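Local coordinates for protein D-alanyl-D-alanine carboxypeptidase (Streptococcus pneumoniae R6, PDB 1XP4) that probably trims the terminal D-alanine from peptidoglycan precursor peptides, acting as a serine-type carboxypeptidase in cell wall synthesis, at residues A[277-288]-A[308-319]. Residues are numbered along the deposited sequence; the frame is centred on the assembly and turned at random.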
# COMPACT_ATOMS: atom_id res chain seq x y z
N THR A 277 -4.37 20.84 -5.24
CA THR A 277 -5.24 20.49 -6.37
C THR A 277 -6.53 19.73 -6.02
O THR A 277 -7.53 19.86 -6.72
CB THR A 277 -4.50 19.61 -7.38
OG1 THR A 277 -3.27 20.24 -7.75
CG2 THR A 277 -5.37 19.37 -8.62
N PHE A 278 -6.48 18.92 -4.97
CA PHE A 278 -7.63 18.13 -4.54
C PHE A 278 -7.93 18.34 -3.08
O PHE A 278 -7.04 18.65 -2.29
CB PHE A 278 -7.35 16.65 -4.76
CG PHE A 278 -7.09 16.29 -6.18
CD1 PHE A 278 -8.14 16.20 -7.09
CD2 PHE A 278 -5.80 16.02 -6.61
CE1 PHE A 278 -7.90 15.83 -8.40
CE2 PHE A 278 -5.55 15.65 -7.93
CZ PHE A 278 -6.59 15.56 -8.82
N THR A 279 -9.18 18.12 -2.71
CA THR A 279 -9.61 18.28 -1.34
C THR A 279 -10.76 17.32 -1.04
O THR A 279 -11.34 16.75 -1.95
CB THR A 279 -10.08 19.72 -1.09
OG1 THR A 279 -10.67 19.81 0.20
CG2 THR A 279 -11.11 20.13 -2.13
N LEU A 280 -11.07 17.14 0.24
CA LEU A 280 -12.16 16.26 0.63
C LEU A 280 -13.34 17.11 1.07
O LEU A 280 -13.30 17.71 2.15
CB LEU A 280 -11.76 15.35 1.80
CG LEU A 280 -10.73 14.24 1.61
CD1 LEU A 280 -10.53 13.53 2.94
CD2 LEU A 280 -11.20 13.25 0.54
N ARG A 281 -14.38 17.18 0.25
CA ARG A 281 -15.56 17.96 0.61
C ARG A 281 -16.56 16.99 1.22
O ARG A 281 -16.83 15.93 0.65
CB ARG A 281 -16.17 18.63 -0.63
CG ARG A 281 -17.27 19.62 -0.29
CD ARG A 281 -17.84 20.35 -1.51
NE ARG A 281 -18.84 21.34 -1.11
CZ ARG A 281 -19.57 22.07 -1.96
NH1 ARG A 281 -19.40 21.92 -3.27
NH2 ARG A 281 -20.46 22.94 -1.50
N LYS A 282 -17.09 17.32 2.40
CA LYS A 282 -18.06 16.46 3.07
C LYS A 282 -19.41 16.65 2.40
O LYS A 282 -19.91 17.77 2.31
CB LYS A 282 -18.14 16.80 4.56
CG LYS A 282 -19.00 15.84 5.39
CD LYS A 282 -18.72 15.96 6.89
CE LYS A 282 -18.99 17.37 7.41
NZ LYS A 282 -18.62 17.52 8.85
N ILE A 283 -20.00 15.55 1.93
CA ILE A 283 -21.29 15.61 1.25
C ILE A 283 -22.46 15.16 2.11
O ILE A 283 -23.56 15.69 1.99
CB ILE A 283 -21.29 14.76 -0.04
CG1 ILE A 283 -20.96 13.30 0.28
CG2 ILE A 283 -20.32 15.35 -1.05
CD1 ILE A 283 -21.16 12.35 -0.89
N VAL A 284 -22.23 14.18 2.98
CA VAL A 284 -23.28 13.69 3.86
C VAL A 284 -22.76 13.64 5.28
O VAL A 284 -21.63 13.24 5.53
CB VAL A 284 -23.79 12.29 3.44
CG1 VAL A 284 -24.95 11.86 4.33
CG2 VAL A 284 -24.22 12.30 1.99
N GLN A 285 -23.62 14.05 6.21
CA GLN A 285 -23.29 14.09 7.62
C GLN A 285 -23.81 12.82 8.27
O GLN A 285 -24.86 12.30 7.90
CB GLN A 285 -23.97 15.29 8.26
CG GLN A 285 -23.16 16.03 9.29
CD GLN A 285 -22.84 17.44 8.85
OE1 GLN A 285 -23.54 18.00 8.00
NE2 GLN A 285 -21.79 18.03 9.43
N GLN A 286 -23.07 12.31 9.25
CA GLN A 286 -23.48 11.12 9.95
C GLN A 286 -24.87 11.34 10.53
O GLN A 286 -25.15 12.41 11.08
CB GLN A 286 -22.49 10.81 11.07
CG GLN A 286 -22.96 9.74 12.03
CD GLN A 286 -21.98 9.54 13.15
OE1 GLN A 286 -21.65 10.48 13.88
NE2 GLN A 286 -21.50 8.31 13.30
N GLY A 287 -25.73 10.33 10.40
CA GLY A 287 -27.09 10.42 10.91
C GLY A 287 -28.08 10.95 9.89
O GLY A 287 -29.28 10.73 10.01
N ASP A 288 -27.57 11.64 8.87
CA ASP A 288 -28.42 12.20 7.84
C ASP A 288 -28.67 11.29 6.64
O ASP A 288 -28.23 10.15 6.59
CB ASP A 288 -27.85 13.54 7.37
CG ASP A 288 -27.90 14.60 8.44
OD1 ASP A 288 -28.52 14.35 9.50
OD2 ASP A 288 -27.34 15.69 8.23
N VAL A 308 -29.55 6.18 6.07
CA VAL A 308 -28.75 7.21 6.68
C VAL A 308 -27.26 6.87 6.69
O VAL A 308 -26.89 5.70 6.65
CB VAL A 308 -29.25 7.43 8.12
CG1 VAL A 308 -28.20 8.13 8.93
CG2 VAL A 308 -30.54 8.24 8.10
N ALA A 309 -26.43 7.90 6.75
CA ALA A 309 -24.96 7.69 6.85
C ALA A 309 -24.55 7.39 8.28
O ALA A 309 -24.98 8.07 9.20
CB ALA A 309 -24.31 8.97 6.35
N PRO A 310 -23.77 6.32 8.55
CA PRO A 310 -23.58 6.31 9.99
C PRO A 310 -22.08 6.43 10.29
O PRO A 310 -21.49 5.81 11.18
CB PRO A 310 -23.94 4.88 10.37
CG PRO A 310 -23.35 3.99 9.27
CD PRO A 310 -23.39 4.99 8.03
N GLU A 311 -21.50 7.31 9.48
CA GLU A 311 -20.18 7.91 9.67
C GLU A 311 -20.16 9.06 8.69
O GLU A 311 -21.01 9.18 7.84
CB GLU A 311 -19.07 6.93 9.34
CG GLU A 311 -18.99 5.80 10.37
CD GLU A 311 -17.83 4.86 10.07
OE1 GLU A 311 -17.24 4.95 9.00
OE2 GLU A 311 -17.46 4.08 10.95
N ASP A 312 -19.16 9.96 8.81
CA ASP A 312 -19.23 11.09 7.88
C ASP A 312 -18.68 10.69 6.47
O ASP A 312 -17.64 10.07 6.35
CB ASP A 312 -18.36 12.24 8.49
CG ASP A 312 -19.16 13.20 9.41
OD1 ASP A 312 -20.36 13.10 9.43
OD2 ASP A 312 -18.56 14.05 10.07
N ILE A 313 -19.37 11.08 5.40
CA ILE A 313 -18.94 10.74 4.06
C ILE A 313 -18.30 11.91 3.33
O ILE A 313 -18.87 13.00 3.25
CB ILE A 313 -20.12 10.21 3.23
CG1 ILE A 313 -20.69 8.95 3.91
CG2 ILE A 313 -19.68 9.88 1.81
CD1 ILE A 313 -21.86 8.32 3.18
N TYR A 314 -17.09 11.68 2.82
CA TYR A 314 -16.33 12.67 2.07
C TYR A 314 -16.00 12.12 0.69
O TYR A 314 -15.99 10.91 0.47
CB TYR A 314 -15.02 13.03 2.79
CG TYR A 314 -15.18 13.75 4.10
CD1 TYR A 314 -15.54 13.07 5.26
CD2 TYR A 314 -14.94 15.12 4.20
CE1 TYR A 314 -15.67 13.73 6.48
CE2 TYR A 314 -15.06 15.80 5.42
CZ TYR A 314 -15.43 15.09 6.55
OH TYR A 314 -15.54 15.75 7.76
N LEU A 315 -15.72 13.03 -0.25
CA LEU A 315 -15.36 12.67 -1.61
C LEU A 315 -14.19 13.53 -2.04
O LEU A 315 -14.03 14.65 -1.56
CB LEU A 315 -16.52 12.94 -2.57
CG LEU A 315 -17.87 12.26 -2.35
CD1 LEU A 315 -18.77 12.72 -3.45
CD2 LEU A 315 -17.74 10.76 -2.37
N ILE A 316 -13.37 13.00 -2.95
CA ILE A 316 -12.24 13.77 -3.45
C ILE A 316 -12.82 14.73 -4.48
O ILE A 316 -13.64 14.33 -5.30
CB ILE A 316 -11.21 12.87 -4.15
CG1 ILE A 316 -10.82 11.71 -3.25
CG2 ILE A 316 -9.96 13.68 -4.48
CD1 ILE A 316 -9.73 10.87 -3.83
N GLU A 317 -12.41 15.99 -4.44
CA GLU A 317 -12.90 16.98 -5.39
C GLU A 317 -11.77 17.91 -5.82
O GLU A 317 -11.02 18.42 -4.98
CB GLU A 317 -14.04 17.80 -4.75
CG GLU A 317 -14.68 18.83 -5.68
CD GLU A 317 -15.74 19.68 -4.98
OE1 GLU A 317 -15.46 20.18 -3.87
OE2 GLU A 317 -16.85 19.86 -5.54
N ARG A 318 -11.63 18.10 -7.13
CA ARG A 318 -10.82 19.17 -7.60
C ARG A 318 -11.36 20.53 -7.08
O ARG A 318 -12.53 20.70 -6.77
CB ARG A 318 -10.78 19.09 -9.11
CG ARG A 318 -9.36 18.99 -9.66
CD ARG A 318 -9.35 18.99 -11.18
NE ARG A 318 -8.02 18.66 -11.67
CZ ARG A 318 -7.83 17.39 -12.05
NH1 ARG A 318 -8.82 16.53 -11.99
NH2 ARG A 318 -6.65 17.01 -12.53
N VAL A 319 -10.45 21.48 -6.83
CA VAL A 319 -10.91 22.76 -6.30
C VAL A 319 -11.04 23.82 -7.40
O VAL A 319 -10.11 24.09 -8.13
CB VAL A 319 -9.87 23.28 -5.27
CG1 VAL A 319 -9.15 22.15 -4.54
CG2 VAL A 319 -8.83 24.19 -5.88
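Lys282 lies across one face of the Tyr314 ring: its CB makes a CH-pi contact 3.8 Å from the ring centroid, and CG follows over the same face, offset toward the rim. The carbonyl oxygen of Leu280 meets that ring at its edge. With CG of Lys282 anti to the backbone N (chi1 -173°), the aliphatic chain runs over the ring to the phenol end, then bends at chi3 so that NZ makes a long salt bridge to Asp312 OD2, at 3.7 Å. At the other end, Phe278 puts CZ over one face of the Arg318 guanidinium, the two planes 65° apart, and Glu317 O lies at the edge of the Phe278 ring; Arg318 NH1 itself pairs with Asp355. On the opposite face of the sheet from Lys282 and Tyr314, Glu317 OE2 approaches the Arg281 guanidinium in plane at its edge, but at 4.0 Å from NH1 this salt bridge is long too.

Between these two sets of side chains the strands pair antiparallel. An extra residue in strand 278-284 sets both Ile283 and Val284 against Ile313, forming a classic bulge: Ile283 N donates to Ile313 O, and Ile313 N to Val284 O (3.1 Å). The apolar side chains beside it are close, with Ile283 CD1 3.5 Å from Leu315 CD1, and Phe369 of strand 368-373 touches both Ile313 and Leu315. Beyond the bulge, Asp312 OD1 accepts Gln286 N at 2.8 Å, while Gly287 N, inside the type II turn 285-288, donates almost straight to Ala309 O (2.7 Å, 178°).

This antiparallel two-stranded pair starts where helix 262-277 ends and belongs to the PBP5-family C-terminal domain, away from the predicted active site. Backbone bonds continue on both sides of the bulge, across which the register shifts by one residue, whereas the long ion pairs probably add only modest attraction.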